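Arginase (Thermus thermophilus, PDB 2EF5) probably catalyses the manganese-dependent hydrolysis of L-arginine to L-ornithine and urea, with two manganese ions bound per subunit. Local coordinates at residues L194-I199 with Y239-L244; G182-T187 with L204-G209. All coordinates share one frame; numbering follows the deposited sequence.

Contact 1. Residues L194-I199 with Y239-L244; sequences LGVARI and YREAHL. With GAI (guanidine), chain I.
Val196 and Glu241 meet where the first turns of helices 196-206 and 239-252 come side by side in the alpha/beta arginase fold, whose parallel sheet of eight strands carries helices between its strands. The pair illustrates how one short branched side chain can form the centre of a helix-helix junction. Val196 is buried and aims its side chain at the other helix. With CG1 anti to the backbone N (chi1 173°), CG2 is set against Glu241, 3.6 Å from its CB. The glutamate chain stays straight past CG (chi2 179°), and its methylenes run on past the same methyl, Glu241 CG lying 3.8 Å from Val196 CG2. The other branch, Val196 CG1, faces the backbone carbonyl of Glu241 at 3.7 Å from its O.

Toward the surface the fit slackens. Leu244 and Val196 run antiparallel alongside each other, and a single methyl, Leu244 CD2, bridges this side, 3.8 Å from Ala197 N and 4.1 Å from both Ala197 CB and Val196 CG1. On another side of helix 239-252 a bound guanidine rests near Arg240, His243 and Leu244, at van der Waals distance from all three, and is hydrogen-bonded to Glu247.

The polar end of Glu241 serves two purposes. OE1 forms a salt bridge with Arg240 of the second subunit, so the residue that packs on Val196 also joins two chains. OE2 is linked through a water to the start of the neighbouring helix. Gly195 occupies the N-cap position there, with positive phi, and its O receives Ile199 N in the first helical turn. Val196 N, just after the cap, donates to that water at 3.1 Å, which in turn donates to Glu241 OE2.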
ATOM      1  N   LEU A 194      11.663  12.217   8.957  1.00 26.42           N
ATOM      2  CA  LEU A 194      12.146  11.859  10.285  1.00 25.95           C
ATOM      3  C   LEU A 194      12.904  12.935  11.056  1.00 25.26           C
ATOM      4  O   LEU A 194      12.882  12.943  12.283  1.00 24.88           O
ATOM      5  CB  LEU A 194      13.039  10.625  10.180  1.00 25.64           C
ATOM      6  CG  LEU A 194      12.454   9.389   9.485  1.00 27.90           C
ATOM      7  CD1 LEU A 194      13.563   8.369   9.228  1.00 24.98           C
ATOM      8  CD2 LEU A 194      11.342   8.794  10.341  1.00 25.62           C
ATOM      9  N   GLY A 195      13.581  13.831  10.348  1.00 24.62           N
ATOM     10  CA  GLY A 195      14.358  14.853  11.026  1.00 22.08           C
ATOM     11  C   GLY A 195      15.760  14.313  11.257  1.00 22.53           C
ATOM     12  O   GLY A 195      15.936  13.112  11.480  1.00 19.94           O
ATOM     13  N   VAL A 196      16.759  15.191  11.213  1.00 21.70           N
ATOM     14  CA  VAL A 196      18.148  14.783  11.410  1.00 20.93           C
ATOM     15  C   VAL A 196      18.426  14.135  12.766  1.00 21.23           C
ATOM     16  O   VAL A 196      19.221  13.202  12.857  1.00 21.46           O
ATOM     17  CB  VAL A 196      19.112  15.986  11.224  1.00 20.86           C
ATOM     18  CG1 VAL A 196      20.535  15.591  11.599  1.00 18.47           C
ATOM     19  CG2 VAL A 196      19.065  16.463   9.789  1.00 19.00           C
ATOM     20  N   ALA A 197      17.784  14.626  13.819  1.00 20.74           N
ATOM     21  CA  ALA A 197      18.016  14.071  15.146  1.00 21.37           C
ATOM     22  C   ALA A 197      17.784  12.556  15.172  1.00 22.01           C
ATOM     23  O   ALA A 197      18.642  11.784  15.609  1.00 21.43           O
ATOM     24  CB  ALA A 197      17.117  14.764  16.160  1.00 19.24           C
ATOM     25  N   ARG A 198      16.616  12.136  14.700  1.00 22.91           N
ATOM     26  CA  ARG A 198      16.279  10.724  14.671  1.00 24.12           C
ATOM     27  C   ARG A 198      17.191   9.956  13.712  1.00 23.78           C
ATOM     28  O   ARG A 198      17.648   8.858  14.028  1.00 22.60           O
ATOM     29  CB  ARG A 198      14.816  10.543  14.271  1.00 27.42           C
ATOM     30  CG  ARG A 198      14.377   9.094  14.221  1.00 33.77           C
ATOM     31  CD  ARG A 198      12.883   8.974  13.994  1.00 40.41           C
ATOM     32  NE  ARG A 198      12.469   7.576  13.949  1.00 45.32           N
ATOM     33  CZ  ARG A 198      11.221   7.166  13.747  1.00 47.02           C
ATOM     34  NH1 ARG A 198      10.247   8.048  13.573  1.00 47.33           N
ATOM     35  NH2 ARG A 198      10.948   5.869  13.713  1.00 48.84           N
ATOM     36  N   ILE A 199      17.468  10.528  12.545  1.00 22.92           N
ATOM     37  CA  ILE A 199      18.346   9.856  11.586  1.00 22.67           C
ATOM     38  C   ILE A 199      19.740   9.643  12.150  1.00 22.39           C
ATOM     39  O   ILE A 199      20.326   8.577  11.965  1.00 24.72           O
ATOM     40  CB  ILE A 199      18.449  10.645  10.275  1.00 22.74           C
ATOM     41  CG1 ILE A 199      17.115  10.568   9.534  1.00 22.11           C
ATOM     42  CG2 ILE A 199      19.567  10.085   9.405  1.00 21.27           C
ATOM     43  CD1 ILE A 199      17.065  11.411   8.296  1.00 24.06           C
ATOM     44  N   TYR A 239      22.146  24.672   7.295  1.00 16.64           N
ATOM     45  CA  TYR A 239      23.334  24.886   8.116  1.00 17.76           C
ATOM     46  C   TYR A 239      23.184  24.181   9.461  1.00 17.53           C
ATOM     47  O   TYR A 239      24.083  23.463   9.902  1.00 16.66           O
ATOM     48  CB  TYR A 239      23.507  26.387   8.349  1.00 19.66           C
ATOM     49  CG  TYR A 239      24.625  26.786   9.281  1.00 21.09           C
ATOM     50  CD1 TYR A 239      25.926  26.947   8.808  1.00 23.60           C
ATOM     51  CD2 TYR A 239      24.370  27.077  10.619  1.00 21.39           C
ATOM     52  CE1 TYR A 239      26.941  27.399   9.633  1.00 23.42           C
ATOM     53  CE2 TYR A 239      25.385  27.533  11.466  1.00 23.67           C
ATOM     54  CZ  TYR A 239      26.668  27.693  10.959  1.00 24.19           C
ATOM     55  OH  TYR A 239      27.673  28.165  11.763  1.00 27.55           O
ATOM     56  N   ARG A 240      22.047  24.410  10.116  1.00 15.89           N
ATOM     57  CA  ARG A 240      21.766  23.822  11.417  1.00 15.36           C
ATOM     58  C   ARG A 240      21.665  22.293  11.356  1.00 15.70           C
ATOM     59  O   ARG A 240      22.216  21.603  12.215  1.00 15.84           O
ATOM     60  CB  ARG A 240      20.475  24.421  12.006  1.00 16.11           C
ATOM     61  CG  ARG A 240      20.621  25.884  12.467  1.00 16.22           C
ATOM     62  CD  ARG A 240      19.270  26.593  12.667  1.00 15.64           C
ATOM     63  NE  ARG A 240      18.326  25.786  13.435  1.00 14.11           N
ATOM     64  CZ  ARG A 240      17.054  26.126  13.641  1.00 15.26           C
ATOM     65  NH1 ARG A 240      16.573  27.270  13.151  1.00 13.39           N
ATOM     66  NH2 ARG A 240      16.238  25.302  14.291  1.00 14.21           N
ATOM     67  N   GLU A 241      20.966  21.755  10.362  1.00 14.92           N
ATOM     68  CA  GLU A 241      20.862  20.306  10.254  1.00 16.36           C
ATOM     69  C   GLU A 241      22.238  19.663  10.146  1.00 15.81           C
ATOM     70  O   GLU A 241      22.514  18.663  10.803  1.00 15.25           O
ATOM     71  CB  GLU A 241      20.033  19.894   9.034  1.00 17.27           C
ATOM     72  CG  GLU A 241      18.553  20.160   9.164  1.00 19.77           C
ATOM     73  CD  GLU A 241      17.797  19.754   7.921  1.00 21.11           C
ATOM     74  OE1 GLU A 241      18.290  20.043   6.812  1.00 21.41           O
ATOM     75  OE2 GLU A 241      16.713  19.147   8.043  1.00 22.09           O
ATOM     76  N   ALA A 242      23.098  20.230   9.310  1.00 15.20           N
ATOM     77  CA  ALA A 242      24.440  19.683   9.133  1.00 15.66           C
ATOM     78  C   ALA A 242      25.227  19.728  10.439  1.00 14.46           C
ATOM     79  O   ALA A 242      25.927  18.775  10.779  1.00 15.86           O
ATOM     80  CB  ALA A 242      25.187  20.444   8.026  1.00 14.35           C
ATOM     81  N   HIS A 243      25.126  20.828  11.182  1.00 14.54           N
ATOM     82  CA  HIS A 243      25.852  20.904  12.442  1.00 15.32           C
ATOM     83  C   HIS A 243      25.268  19.912  13.447  1.00 15.88           C
ATOM     84  O   HIS A 243      26.013  19.257  14.175  1.00 15.50           O
ATOM     85  CB  HIS A 243      25.838  22.332  13.004  1.00 16.13           C
ATOM     86  CG  HIS A 243      26.874  23.222  12.392  1.00 16.01           C
ATOM     87  ND1 HIS A 243      28.208  23.158  12.741  1.00 17.01           N
ATOM     88  CD2 HIS A 243      26.781  24.163  11.427  1.00 17.84           C
ATOM     89  CE1 HIS A 243      28.890  24.026  12.015  1.00 17.79           C
ATOM     90  NE2 HIS A 243      28.053  24.649  11.207  1.00 18.33           N
ATOM     91  N   LEU A 244      23.945  19.778  13.476  1.00 15.22           N
ATOM     92  CA  LEU A 244      23.333  18.826  14.403  1.00 17.23           C
ATOM     93  C   LEU A 244      23.845  17.409  14.125  1.00 17.76           C
ATOM     94  O   LEU A 244      24.212  16.678  15.045  1.00 17.38           O
ATOM     95  CB  LEU A 244      21.808  18.832  14.284  1.00 15.74           C
ATOM     96  CG  LEU A 244      21.158  17.826  15.244  1.00 17.15           C
ATOM     97  CD1 LEU A 244      21.442  18.243  16.689  1.00 16.94           C
ATOM     98  CD2 LEU A 244      19.665  17.759  14.997  1.00 17.45           C
TER
HETATM   99  C   GAI I1001      23.489  23.494  16.032  1.00 21.65           C
HETATM  100  N1  GAI I1001      23.050  22.253  16.296  1.00 20.48           N
HETATM  101  N2  GAI I1001      22.683  24.362  15.417  1.00 20.54           N
HETATM  102  N3  GAI I1001      24.726  23.860  16.387  1.00 21.94           N
HETATM  103  O   HOH W   1      15.972  17.943  10.109  1.00 19.20           O

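Contact 2. Residues G182-T187 with L204-G209; sequences GVRVYT and LKHLQG
Arg184 folds over His206 at the margin of the alpha/beta arginase fold, where 184-187, the outermost strand of the sheet within this chain, faces the last turn of helix 196-206. It is a surface contact carried by two side chains.

Its apolar component is a CH-pi interaction: Arg184 CB sits over one face of the imidazole, 4.1 Å from the centroid of the His206 ring and nearer the NE2-CD2 edge than the centre. Bends at chi2 and chi3 (64° and 63°) turn the arginine chain back, bringing the guanidinium beside the ND1 end of the ring, so that His206 ND1 stands over one face of it, toward NH2. The two planes are 46° apart, so this is no parallel stack. Arg184 NH2 comes within 3.3 Å of His206 ND1, yet the angle is too poor for a hydrogen bond, since ND1 lies above the guanidinium plane.

One side-chain hydrogen bond, noticeably bent, helps hold the guanidinium. Arg184 NH1 donates to Tyr186 OH at 3.0 Å, with the hydroxyl tilted out of the guanidinium plane; the same hydroxyl is also hydrogen-bonded to Glu202. An alanine here would keep CB over the imidazole, but would probably leave Tyr186 OH without its guanidinium partner and His206 ND1 without the guanidinium face it rests against. Water joins strand to helix as well, accepting a hydrogen bond from Arg184 N at 2.9 Å and hydrogen-bonding to His206 NE2 at 3.0 Å.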
ATOM      1  N   GLY A 182      22.062  -3.817  -0.128  1.00 31.92           N
ATOM      2  CA  GLY A 182      21.474  -3.633   1.189  1.00 31.82           C
ATOM      3  C   GLY A 182      22.031  -2.448   1.968  1.00 31.29           C
ATOM      4  O   GLY A 182      22.130  -2.491   3.197  1.00 31.64           O
ATOM      5  N   VAL A 183      22.400  -1.390   1.256  1.00 29.56           N
ATOM      6  CA  VAL A 183      22.935  -0.195   1.895  1.00 28.27           C
ATOM      7  C   VAL A 183      21.799   0.637   2.492  1.00 27.29           C
ATOM      8  O   VAL A 183      20.779   0.864   1.840  1.00 26.96           O
ATOM      9  CB  VAL A 183      23.719   0.672   0.876  1.00 28.63           C
ATOM     10  CG1 VAL A 183      24.125   1.998   1.516  1.00 27.50           C
ATOM     11  CG2 VAL A 183      24.955  -0.085   0.395  1.00 27.53           C
ATOM     12  N   ARG A 184      21.968   1.070   3.738  1.00 26.76           N
ATOM     13  CA  ARG A 184      20.959   1.895   4.400  1.00 26.84           C
ATOM     14  C   ARG A 184      21.071   3.299   3.804  1.00 26.47           C
ATOM     15  O   ARG A 184      22.128   3.934   3.889  1.00 26.12           O
ATOM     16  CB  ARG A 184      21.217   1.943   5.907  1.00 28.25           C
ATOM     17  CG  ARG A 184      20.311   2.904   6.681  1.00 31.08           C
ATOM     18  CD  ARG A 184      18.853   2.488   6.615  1.00 32.42           C
ATOM     19  NE  ARG A 184      18.627   1.190   7.241  1.00 34.76           N
ATOM     20  CZ  ARG A 184      18.599   0.977   8.552  1.00 35.86           C
ATOM     21  NH1 ARG A 184      18.779   1.986   9.398  1.00 35.97           N
ATOM     22  NH2 ARG A 184      18.397  -0.250   9.019  1.00 35.60           N
ATOM     23  N   VAL A 185      19.987   3.776   3.201  1.00 24.42           N
ATOM     24  CA  VAL A 185      19.985   5.091   2.566  1.00 24.08           C
ATOM     25  C   VAL A 185      18.945   6.058   3.134  1.00 25.05           C
ATOM     26  O   VAL A 185      17.756   5.740   3.209  1.00 25.23           O
ATOM     27  CB  VAL A 185      19.722   4.961   1.057  1.00 23.17           C
ATOM     28  CG1 VAL A 185      19.803   6.326   0.388  1.00 22.94           C
ATOM     29  CG2 VAL A 185      20.728   3.998   0.437  1.00 23.20           C
ATOM     30  N   TYR A 186      19.402   7.237   3.538  1.00 23.08           N
ATOM     31  CA  TYR A 186      18.509   8.263   4.052  1.00 22.42           C
ATOM     32  C   TYR A 186      18.495   9.414   3.043  1.00 22.06           C
ATOM     33  O   TYR A 186      19.381  10.267   3.045  1.00 21.73           O
ATOM     34  CB  TYR A 186      18.988   8.754   5.423  1.00 21.89           C
ATOM     35  CG  TYR A 186      18.790   7.752   6.545  1.00 22.67           C
ATOM     36  CD1 TYR A 186      17.516   7.500   7.066  1.00 23.36           C
ATOM     37  CD2 TYR A 186      19.869   7.034   7.071  1.00 20.65           C
ATOM     38  CE1 TYR A 186      17.320   6.558   8.079  1.00 24.21           C
ATOM     39  CE2 TYR A 186      19.679   6.085   8.084  1.00 23.58           C
ATOM     40  CZ  TYR A 186      18.401   5.853   8.579  1.00 24.37           C
ATOM     41  OH  TYR A 186      18.197   4.896   9.548  1.00 27.78           O
ATOM     42  N   THR A 187      17.506   9.426   2.158  1.00 20.57           N
ATOM     43  CA  THR A 187      17.412  10.491   1.170  1.00 21.41           C
ATOM     44  C   THR A 187      16.791  11.699   1.863  1.00 21.78           C
ATOM     45  O   THR A 187      16.348  11.598   3.011  1.00 20.08           O
ATOM     46  CB  THR A 187      16.490  10.106  -0.010  1.00 23.10           C
ATOM     47  OG1 THR A 187      15.136  10.029   0.453  1.00 25.68           O
ATOM     48  CG2 THR A 187      16.897   8.763  -0.603  1.00 22.31           C
ATOM     49  N   LEU A 204      23.874   5.795  14.187  1.00 24.55           N
ATOM     50  CA  LEU A 204      24.728   5.259  15.239  1.00 26.76           C
ATOM     51  C   LEU A 204      24.314   3.852  15.672  1.00 29.05           C
ATOM     52  O   LEU A 204      25.169   3.027  16.014  1.00 29.85           O
ATOM     53  CB  LEU A 204      24.713   6.194  16.449  1.00 24.59           C
ATOM     54  CG  LEU A 204      25.387   7.552  16.249  1.00 24.02           C
ATOM     55  CD1 LEU A 204      25.183   8.408  17.487  1.00 20.41           C
ATOM     56  CD2 LEU A 204      26.868   7.352  15.968  1.00 21.45           C
ATOM     57  N   LYS A 205      23.009   3.592  15.663  1.00 29.90           N
ATOM     58  CA  LYS A 205      22.479   2.289  16.058  1.00 32.04           C
ATOM     59  C   LYS A 205      22.831   1.260  14.995  1.00 32.45           C
ATOM     60  O   LYS A 205      23.329   0.169  15.298  1.00 32.93           O
ATOM     61  CB  LYS A 205      20.955   2.361  16.211  1.00 33.86           C
ATOM     62  CG  LYS A 205      20.303   1.095  16.760  1.00 38.57           C
ATOM     63  CD  LYS A 205      20.580   0.915  18.250  1.00 42.63           C
ATOM     64  CE  LYS A 205      19.737  -0.208  18.853  1.00 43.96           C
ATOM     65  NZ  LYS A 205      19.851  -0.260  20.346  1.00 46.01           N
ATOM     66  N   HIS A 206      22.571   1.622  13.742  1.00 31.06           N
ATOM     67  CA  HIS A 206      22.848   0.748  12.610  1.00 30.32           C
ATOM     68  C   HIS A 206      24.324   0.367  12.550  1.00 29.71           C
ATOM     69  O   HIS A 206      24.669  -0.721  12.089  1.00 30.18           O
ATOM     70  CB  HIS A 206      22.453   1.442  11.311  1.00 29.84           C
ATOM     71  CG  HIS A 206      22.503   0.552  10.108  1.00 31.36           C
ATOM     72  ND1 HIS A 206      21.609  -0.474   9.903  1.00 32.00           N
ATOM     73  CD2 HIS A 206      23.355   0.527   9.053  1.00 30.61           C
ATOM     74  CE1 HIS A 206      21.907  -1.098   8.775  1.00 32.46           C
ATOM     75  NE2 HIS A 206      22.962  -0.507   8.243  1.00 32.36           N
ATOM     76  N   LEU A 207      25.187   1.264  13.023  1.00 26.91           N
ATOM     77  CA  LEU A 207      26.627   1.028  13.005  1.00 26.76           C
ATOM     78  C   LEU A 207      27.185   0.906  14.418  1.00 26.35           C
ATOM     79  O   LEU A 207      28.361   1.191  14.660  1.00 26.38           O
ATOM     80  CB  LEU A 207      27.333   2.185  12.282  1.00 26.02           C
ATOM     81  CG  LEU A 207      26.848   2.544  10.875  1.00 24.71           C
ATOM     82  CD1 LEU A 207      27.614   3.757  10.352  1.00 22.83           C
ATOM     83  CD2 LEU A 207      27.054   1.355   9.951  1.00 25.10           C
ATOM     84  N   GLN A 208      26.343   0.471  15.347  1.00 27.57           N
ATOM     85  CA  GLN A 208      26.746   0.346  16.740  1.00 29.29           C
ATOM     86  C   GLN A 208      28.017  -0.474  16.964  1.00 28.98           C
ATOM     87  O   GLN A 208      28.274  -1.458  16.267  1.00 28.88           O
ATOM     88  CB  GLN A 208      25.594  -0.238  17.568  1.00 31.74           C
ATOM     89  CG  GLN A 208      25.242  -1.685  17.255  1.00 35.63           C
ATOM     90  CD  GLN A 208      24.047  -2.171  18.062  1.00 38.89           C
ATOM     91  OE1 GLN A 208      24.001  -2.014  19.284  1.00 39.25           O
ATOM     92  NE2 GLN A 208      23.076  -2.766  17.380  1.00 40.16           N
ATOM     93  N   GLY A 209      28.813  -0.037  17.934  1.00 29.00           N
ATOM     94  CA  GLY A 209      30.048  -0.722  18.274  1.00 29.10           C
ATOM     95  C   GLY A 209      31.213  -0.571  17.313  1.00 29.28           C
ATOM     96  O   GLY A 209      32.291  -1.109  17.569  1.00 30.34           O
TER
HETATM   97  O   HOH W   2      23.807  -0.440   5.394  1.00 26.85           O

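Helix 196-206 is common to both contacts: contact 1 uses its first turn against helix 239-252, contact 2 its last turn against strand 184-187, outermost in this chain's sheet. They meet where Ile199 CG2 packs on Tyr186 CG at 3.8 Å. Contact 1 is partly buried and built round an aliphatic side chain; contact 2 lies at the surface and rests on an arginine whose CB lies over an imidazole and whose guanidinium face takes the ring's ND1. Both adjoin other subunits. Neither has a direct hydrogen bond between its segments, and in each a water bridges a backbone N to a side chain opposite. One helix thus meets different neighbours with different chemistry at its two ends.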